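Long-range contacts in mannosylglycerate hydrolase MGH1-like glycoside hydrolase domain-containing protein (Thermus thermophilus HB8, PDB 4WVB), which hydrolyses mannosylglycerate, a solute made by thermophiles under osmotic stress, to mannose and glycerate, and also splits glucosylglycerate: residues Tyr28-Leu33 with Phe74-Arg79; Arg50-Leu55 with Glu126-Leu131. All coordinates share one frame; numbering follows the deposited sequence.

Overall arrangement
The two contacts show how chemistry can differ with place in the fold. Contact 2 is the buried one: Arg50-Leu55 and Glu126-Leu131 belong to helices 48-62 and 121-146, which run side by side and meet through a tryptophan face, an arginine chain and leucines, with no hydrogen bond between the two segments. Contact 1 is only partly buried; there Tyr28-Leu33 and Phe74-Arg79 join the edge of a small antiparallel sheet to the loop after strand 72-74, mixing hydrogen bonds with an aromatic pair, and reaching the bound glucose through Trp32. Centres about 18 Å apart, the contacts nevertheless meet directly, since Gln31 NE2 probably donates to Glu54 O, 3.0 Å away, tying the sheet to helix 48-62.

Contact 1: residues Tyr28-Leu33 with Phe74-Arg79. With GLC (alpha-D-glucopyranose), chain F.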
loop_
_atom_site.group_PDB
_atom_site.type_symbol
_atom_site.label_atom_id
_atom_site.label_comp_id
_atom_site.label_asym_id
_atom_site.label_seq_id
_atom_site.Cartn_x
_atom_site.Cartn_y
_atom_site.Cartn_z
ATOM N N TYR A 28 -5.883 43.197 -9.303
ATOM C CA TYR A 28 -4.671 43.614 -10.001
ATOM C C TYR A 28 -4.134 42.487 -10.874
ATOM O O TYR A 28 -4.437 41.296 -10.630
ATOM C CB TYR A 28 -3.585 44.045 -9.005
ATOM C CG TYR A 28 -3.802 45.420 -8.381
ATOM C CD1 TYR A 28 -3.815 46.574 -9.167
ATOM C CD2 TYR A 28 -3.976 45.563 -6.999
ATOM C CE1 TYR A 28 -4.002 47.829 -8.597
ATOM C CE2 TYR A 28 -4.162 46.812 -6.420
ATOM C CZ TYR A 28 -4.175 47.940 -7.221
ATOM O OH TYR A 28 -4.358 49.179 -6.649
ATOM N N PRO A 29 -3.314 42.842 -11.883
ATOM C CA PRO A 29 -2.764 41.812 -12.758
ATOM C C PRO A 29 -1.676 40.992 -12.055
ATOM O O PRO A 29 -0.483 41.137 -12.364
ATOM C CB PRO A 29 -2.208 42.614 -13.948
ATOM C CG PRO A 29 -1.919 43.954 -13.388
ATOM C CD PRO A 29 -2.903 44.202 -12.298
ATOM N N TYR A 30 -2.098 40.142 -11.115
ATOM C CA TYR A 30 -1.215 39.191 -10.435
ATOM C C TYR A 30 -1.681 37.742 -10.656
ATOM O O TYR A 30 -2.882 37.488 -10.778
ATOM C CB TYR A 30 -1.186 39.435 -8.931
ATOM C CG TYR A 30 -0.894 40.853 -8.500
ATOM C CD1 TYR A 30 -0.009 41.659 -9.211
ATOM C CD2 TYR A 30 -1.492 41.379 -7.364
ATOM C CE1 TYR A 30 0.266 42.954 -8.796
ATOM C CE2 TYR A 30 -1.223 42.684 -6.942
ATOM C CZ TYR A 30 -0.347 43.456 -7.659
ATOM O OH TYR A 30 -0.088 44.735 -7.243
ATOM N N GLN A 31 -0.721 36.818 -10.664
ATOM C CA GLN A 31 -0.987 35.406 -10.935
ATOM C C GLN A 31 -0.837 34.592 -9.652
ATOM O O GLN A 31 0.158 34.731 -8.969
ATOM C CB GLN A 31 -0.007 34.888 -11.980
ATOM C CG GLN A 31 -0.173 33.413 -12.299
ATOM C CD GLN A 31 0.558 32.979 -13.557
ATOM O OE1 GLN A 31 1.543 33.605 -13.976
ATOM N NE2 GLN A 31 0.094 31.879 -14.157
ATOM N N TRP A 32 -1.799 33.716 -9.351
ATOM C CA TRP A 32 -1.738 32.911 -8.138
ATOM C C TRP A 32 -1.456 31.455 -8.535
ATOM O O TRP A 32 -1.979 30.973 -9.547
ATOM C CB TRP A 32 -3.057 32.997 -7.364
ATOM C CG TRP A 32 -3.162 33.994 -6.209
ATOM C CD1 TRP A 32 -3.121 33.700 -4.863
ATOM C CD2 TRP A 32 -3.395 35.404 -6.295
ATOM N NE1 TRP A 32 -3.307 34.837 -4.123
ATOM C CE2 TRP A 32 -3.474 35.898 -4.974
ATOM C CE3 TRP A 32 -3.533 36.296 -7.353
ATOM C CZ2 TRP A 32 -3.681 37.245 -4.690
ATOM C CZ3 TRP A 32 -3.755 37.641 -7.068
ATOM C CH2 TRP A 32 -3.816 38.100 -5.757
ATOM N N LEU A 33 -0.667 30.772 -7.712
ATOM C CA LEU A 33 -0.163 29.426 -8.009
ATOM C C LEU A 33 -1.260 28.381 -8.125
ATOM O O LEU A 33 -1.371 27.726 -9.192
ATOM C CB LEU A 33 0.842 28.978 -6.936
ATOM C CG LEU A 33 1.664 27.696 -7.128
ATOM C CD1 LEU A 33 2.728 27.652 -6.040
ATOM C CD2 LEU A 33 0.868 26.401 -7.088
ATOM N N PHE A 74 3.833 38.805 -8.988
ATOM C CA PHE A 74 3.302 40.179 -9.118
ATOM C C PHE A 74 3.619 40.762 -10.499
ATOM O O PHE A 74 4.454 41.646 -10.634
ATOM C CB PHE A 74 3.856 41.079 -8.013
ATOM C CG PHE A 74 3.452 40.653 -6.629
ATOM C CD1 PHE A 74 2.145 40.853 -6.191
ATOM C CD2 PHE A 74 4.356 40.037 -5.768
ATOM C CE1 PHE A 74 1.766 40.460 -4.920
ATOM C CE2 PHE A 74 3.974 39.640 -4.488
ATOM C CZ PHE A 74 2.673 39.851 -4.075
ATOM N N HIS A 75 2.925 40.280 -11.516
ATOM C CA HIS A 75 3.245 40.669 -12.887
ATOM C C HIS A 75 3.136 42.175 -13.109
ATOM O O HIS A 75 3.991 42.748 -13.780
ATOM C CB HIS A 75 2.342 39.966 -13.898
ATOM C CG HIS A 75 2.589 38.491 -14.028
ATOM N ND1 HIS A 75 3.711 37.971 -14.633
ATOM C CD2 HIS A 75 1.828 37.426 -13.672
ATOM C CE1 HIS A 75 3.636 36.650 -14.638
ATOM N NE2 HIS A 75 2.511 36.295 -14.043
ATOM N N GLU A 76 2.068 42.782 -12.591
ATOM C CA GLU A 76 1.767 44.213 -12.812
ATOM C C GLU A 76 1.460 44.597 -14.274
ATOM O O GLU A 76 1.381 45.778 -14.608
ATOM C CB GLU A 76 2.875 45.090 -12.209
ATOM C CG GLU A 76 2.908 44.981 -10.688
ATOM C CD GLU A 76 4.049 45.751 -10.044
ATOM O OE1 GLU A 76 4.893 46.309 -10.780
ATOM O OE2 GLU A 76 4.106 45.783 -8.793
ATOM N N GLN A 77 1.240 43.600 -15.129
ATOM C CA GLN A 77 0.979 43.817 -16.548
ATOM C C GLN A 77 0.556 42.490 -17.148
ATOM O O GLN A 77 0.706 41.441 -16.517
ATOM C CB GLN A 77 2.242 44.300 -17.278
ATOM C CG GLN A 77 3.406 43.328 -17.163
ATOM C CD GLN A 77 4.710 43.881 -17.708
ATOM O OE1 GLN A 77 4.782 44.308 -18.852
ATOM N NE2 GLN A 77 5.752 43.856 -16.889
ATOM N N SER A 78 0.066 42.543 -18.377
ATOM C CA SER A 78 -0.248 41.354 -19.147
ATOM C C SER A 78 1.038 40.722 -19.676
ATOM O O SER A 78 2.066 41.398 -19.761
ATOM C CB SER A 78 -1.189 41.712 -20.297
ATOM O OG SER A 78 -2.482 42.032 -19.804
ATOM N N ARG A 79 0.977 39.428 -20.010
ATOM C CA ARG A 79 2.113 38.698 -20.552
ATOM C C ARG A 79 1.811 38.043 -21.891
ATOM O O ARG A 79 0.711 37.526 -22.134
ATOM C CB ARG A 79 2.564 37.604 -19.582
ATOM C CG ARG A 79 3.028 38.123 -18.240
ATOM C CD ARG A 79 4.258 39.004 -18.377
ATOM N NE ARG A 79 4.728 39.381 -17.059
ATOM C CZ ARG A 79 5.719 40.230 -16.825
ATOM N NH1 ARG A 79 6.335 40.857 -17.823
ATOM N NH2 ARG A 79 6.063 40.482 -15.572
HETATM C C1 GLC F . -7.593 33.474 -1.225
HETATM C C2 GLC F . -7.913 31.960 -1.179
HETATM C C3 GLC F . -6.744 31.192 -1.799
HETATM C C4 GLC F . -6.556 31.644 -3.248
HETATM C C5 GLC F . -6.362 33.176 -3.284
HETATM C C6 GLC F . -6.394 33.735 -4.701
HETATM O O1 GLC F . -6.412 33.751 -0.431
HETATM O O2 GLC F . -8.160 31.517 0.161
HETATM O O3 GLC F . -7.024 29.805 -1.746
HETATM O O4 GLC F . -5.473 30.883 -3.852
HETATM O O5 GLC F . -7.388 33.903 -2.585
HETATM O O6 GLC F . -7.710 33.648 -5.207
#
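Tyr30 and Phe74 form a T-shaped (edge-to-face) pair beside a three-stranded antiparallel sheet, where the residue leading into strand 31-32 meets the chain around Phe74. Phe74 CD1 stands over the centre of the Tyr30 ring, the planes 85° apart, while Tyr28 CB lies against the opposite face and Glu76 CG meets the rim. Just beyond, the backbone closes the contact: Glu76 N donates to Pro29 O over 3.0 Å, and CG of Pro29, the centre of an inverse gamma turn, rests 3.6 Å from Gln77 N.

His75 can be followed outward. Its CB lies 3.4 Å from Pro29 O; CG is anti to the carbonyl carbon (chi1 -70°), which carries the imidazole toward Gln31, with CD2 3.6 Å from Gln31 CB. At the tip, NE2 donates almost straight (168°) to Gln31 OE1, 2.9 Å away and in the ring plane, with CE1 also near that oxygen, while ND1 accepts from Arg79 NE at 3.0 Å, the donor tilted well out of the imidazole plane. Phe20 stacks on this ring. Replacing His75 by alanine would probably leave Gln31 OE1 and Arg79 NE without these mates and open a gap beside Phe20.

Next along the strand, Trp32, a substrate-binding residue that is also the N-cap of helix 33-43, turns one indole face to the bound glucose, whose C6 comes 3.3 Å from Trp32 CD1.

Contact 2: residues Arg50-Leu55 with Glu126-Leu131; sequences RAWQEL and ERARYL
Trp52 reaches across from helix 48-62 and lays its indole against Arg127 of helix 121-146, a worked case of two nearly parallel helices spaced by a large side chain. Such helix pairing suits the (alpha/alpha)6 toroid expected of this clan of glycosidases. The axes of the two short segments approach to 11.3 Å and diverge by only 10°, a separation that the broad indole fills.

The hollow receiving it is built from Arg127, Ala128 and Leu131, one turn of the opposing helix. Arg127 CB sits over the six-membered ring in a CH-pi contact, 3.5 Å from its centroid and 13° off the normal. From there CG runs on over the ring fusion, 3.6 Å from Trp52 CD2, and CD passes Trp52 CB. The arginine chain bends at chi2, so CG and CD follow the indole; further out the guanidinium plane is turned 74° from the ring. The charged end is then held beside the packing: NE forms a salt bridge with Glu49, and NH1 a weak bond to Glu126 OE2.

Beyond the ring's far end the bumps are smaller. Ala128 offers a low surface to Trp52 CH2, its CB 4.4 Å off. Helix 107-117 closes in as well, with Leu114 against Trp52 and Val110 and Val111 against Leu55. The indole's polar edge is also provided for, as NE1 is hydrogen-bonded to Asp118. At the indole edge Leu131 CD1 lies 3.9 Å from Trp52 CZ3 and 4.5 Å from Leu55 CB, filling the angle between them.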
loop_
_atom_site.group_PDB
_atom_site.type_symbol
_atom_site.label_atom_id
_atom_site.label_comp_id
_atom_site.label_asym_id
_atom_site.label_seq_id
_atom_site.Cartn_x
_atom_site.Cartn_y
_atom_site.Cartn_z
ATOM N N ARG A 50 -3.616 28.002 -24.921
ATOM C CA ARG A 50 -3.854 28.947 -23.833
ATOM C C ARG A 50 -3.803 28.234 -22.471
ATOM O O ARG A 50 -3.301 28.786 -21.468
ATOM C CB ARG A 50 -5.197 29.671 -24.036
ATOM C CG ARG A 50 -5.550 30.681 -22.968
ATOM C CD ARG A 50 -4.483 31.751 -22.851
ATOM N NE ARG A 50 -4.830 32.731 -21.824
ATOM C CZ ARG A 50 -4.626 32.570 -20.520
ATOM N NH1 ARG A 50 -4.062 31.458 -20.047
ATOM N NH2 ARG A 50 -4.996 33.522 -19.678
ATOM N N ALA A 51 -4.285 26.995 -22.424
ATOM C CA ALA A 51 -4.187 26.204 -21.179
ATOM C C ALA A 51 -2.726 25.972 -20.763
ATOM O O ALA A 51 -2.356 26.180 -19.611
ATOM C CB ALA A 51 -4.901 24.882 -21.333
ATOM N N TRP A 52 -1.915 25.507 -21.706
ATOM C CA TRP A 52 -0.462 25.366 -21.477
ATOM C C TRP A 52 0.198 26.690 -21.095
ATOM O O TRP A 52 1.041 26.737 -20.157
ATOM C CB TRP A 52 0.226 24.838 -22.722
ATOM C CG TRP A 52 0.049 23.392 -23.011
ATOM C CD1 TRP A 52 -0.626 22.863 -24.065
ATOM C CD2 TRP A 52 0.589 22.281 -22.276
ATOM N NE1 TRP A 52 -0.555 21.490 -24.034
ATOM C CE2 TRP A 52 0.169 21.108 -22.936
ATOM C CE3 TRP A 52 1.354 22.163 -21.104
ATOM C CZ2 TRP A 52 0.498 19.843 -22.484
ATOM C CZ3 TRP A 52 1.700 20.906 -20.668
ATOM C CH2 TRP A 52 1.265 19.753 -21.345
ATOM N N GLN A 53 -0.173 27.765 -21.795
ATOM C CA GLN A 53 0.456 29.076 -21.554
ATOM C C GLN A 53 0.268 29.560 -20.110
ATOM O O GLN A 53 1.194 30.132 -19.526
ATOM C CB GLN A 53 -0.019 30.141 -22.554
ATOM C CG GLN A 53 0.429 29.878 -23.980
ATOM C CD GLN A 53 1.924 29.995 -24.168
ATOM O OE1 GLN A 53 2.596 30.766 -23.473
ATOM N NE2 GLN A 53 2.461 29.213 -25.113
ATOM N N GLU A 54 -0.900 29.298 -19.530
ATOM C CA GLU A 54 -1.163 29.617 -18.120
ATOM C C GLU A 54 -0.045 29.125 -17.199
ATOM O O GLU A 54 0.457 29.868 -16.333
ATOM C CB GLU A 54 -2.482 29.005 -17.661
ATOM C CG GLU A 54 -2.913 29.456 -16.259
ATOM C CD GLU A 54 -3.540 30.841 -16.246
ATOM O OE1 GLU A 54 -4.132 31.243 -17.280
ATOM O OE2 GLU A 54 -3.443 31.529 -15.202
ATOM N N LEU A 55 0.346 27.871 -17.407
ATOM C CA LEU A 55 1.351 27.230 -16.580
ATOM C C LEU A 55 2.794 27.595 -17.018
ATOM O O LEU A 55 3.648 27.739 -16.171
ATOM C CB LEU A 55 1.158 25.717 -16.588
ATOM C CG LEU A 55 -0.259 25.289 -16.160
ATOM C CD1 LEU A 55 -0.363 23.789 -16.036
ATOM C CD2 LEU A 55 -0.665 25.955 -14.862
ATOM N N GLU A 126 6.367 18.685 -26.541
ATOM C CA GLU A 126 7.220 19.862 -26.367
ATOM C C GLU A 126 6.970 20.566 -25.039
ATOM O O GLU A 126 7.902 20.902 -24.319
ATOM C CB GLU A 126 7.016 20.825 -27.534
ATOM C CG GLU A 126 7.983 21.997 -27.586
ATOM C CD GLU A 126 7.750 22.880 -28.807
ATOM O OE1 GLU A 126 7.632 22.342 -29.934
ATOM O OE2 GLU A 126 7.683 24.120 -28.641
ATOM N N ARG A 127 5.694 20.780 -24.708
ATOM C CA ARG A 127 5.332 21.510 -23.501
ATOM C C ARG A 127 5.657 20.702 -22.236
ATOM O O ARG A 127 6.152 21.255 -21.255
ATOM C CB ARG A 127 3.834 21.844 -23.484
ATOM C CG ARG A 127 3.331 22.710 -24.638
ATOM C CD ARG A 127 3.766 24.155 -24.520
ATOM N NE ARG A 127 3.400 24.866 -25.750
ATOM C CZ ARG A 127 4.100 24.830 -26.875
ATOM N NH1 ARG A 127 5.251 24.153 -26.953
ATOM N NH2 ARG A 127 3.650 25.478 -27.941
ATOM N N ALA A 128 5.370 19.397 -22.257
ATOM C CA ALA A 128 5.573 18.552 -21.078
ATOM C C ALA A 128 7.072 18.350 -20.782
ATOM O O ALA A 128 7.480 18.339 -19.615
ATOM C CB ALA A 128 4.879 17.212 -21.260
ATOM N N ARG A 129 7.877 18.203 -21.835
ATOM C CA ARG A 129 9.331 18.031 -21.684
ATOM C C ARG A 129 9.951 19.309 -21.148
ATOM O O ARG A 129 10.910 19.272 -20.368
ATOM C CB ARG A 129 9.983 17.611 -23.017
ATOM C CG ARG A 129 9.595 16.192 -23.447
ATOM C CD ARG A 129 10.401 15.642 -24.630
ATOM N NE ARG A 129 11.776 15.431 -24.231
ATOM C CZ ARG A 129 12.215 14.425 -23.471
ATOM N NH1 ARG A 129 11.394 13.484 -23.017
ATOM N NH2 ARG A 129 13.503 14.367 -23.163
ATOM N N TYR A 130 9.398 20.443 -21.552
ATOM C CA TYR A 130 9.831 21.753 -21.041
ATOM C C TYR A 130 9.474 21.926 -19.574
ATOM O O TYR A 130 10.289 22.382 -18.774
ATOM C CB TYR A 130 9.231 22.881 -21.888
ATOM C CG TYR A 130 9.627 24.259 -21.471
ATOM C CD1 TYR A 130 10.874 24.760 -21.788
ATOM C CD2 TYR A 130 8.764 25.073 -20.743
ATOM C CE1 TYR A 130 11.252 26.042 -21.414
ATOM C CE2 TYR A 130 9.134 26.345 -20.358
ATOM C CZ TYR A 130 10.383 26.831 -20.699
ATOM O OH TYR A 130 10.757 28.105 -20.313
ATOM N N LEU A 131 8.243 21.566 -19.208
ATOM C CA LEU A 131 7.792 21.738 -17.846
ATOM C C LEU A 131 8.308 20.680 -16.860
ATOM O O LEU A 131 8.461 20.995 -15.686
ATOM C CB LEU A 131 6.252 21.782 -17.786
ATOM C CG LEU A 131 5.629 23.078 -18.325
ATOM C CD1 LEU A 131 4.119 22.926 -18.416
ATOM C CD2 LEU A 131 5.991 24.268 -17.460
#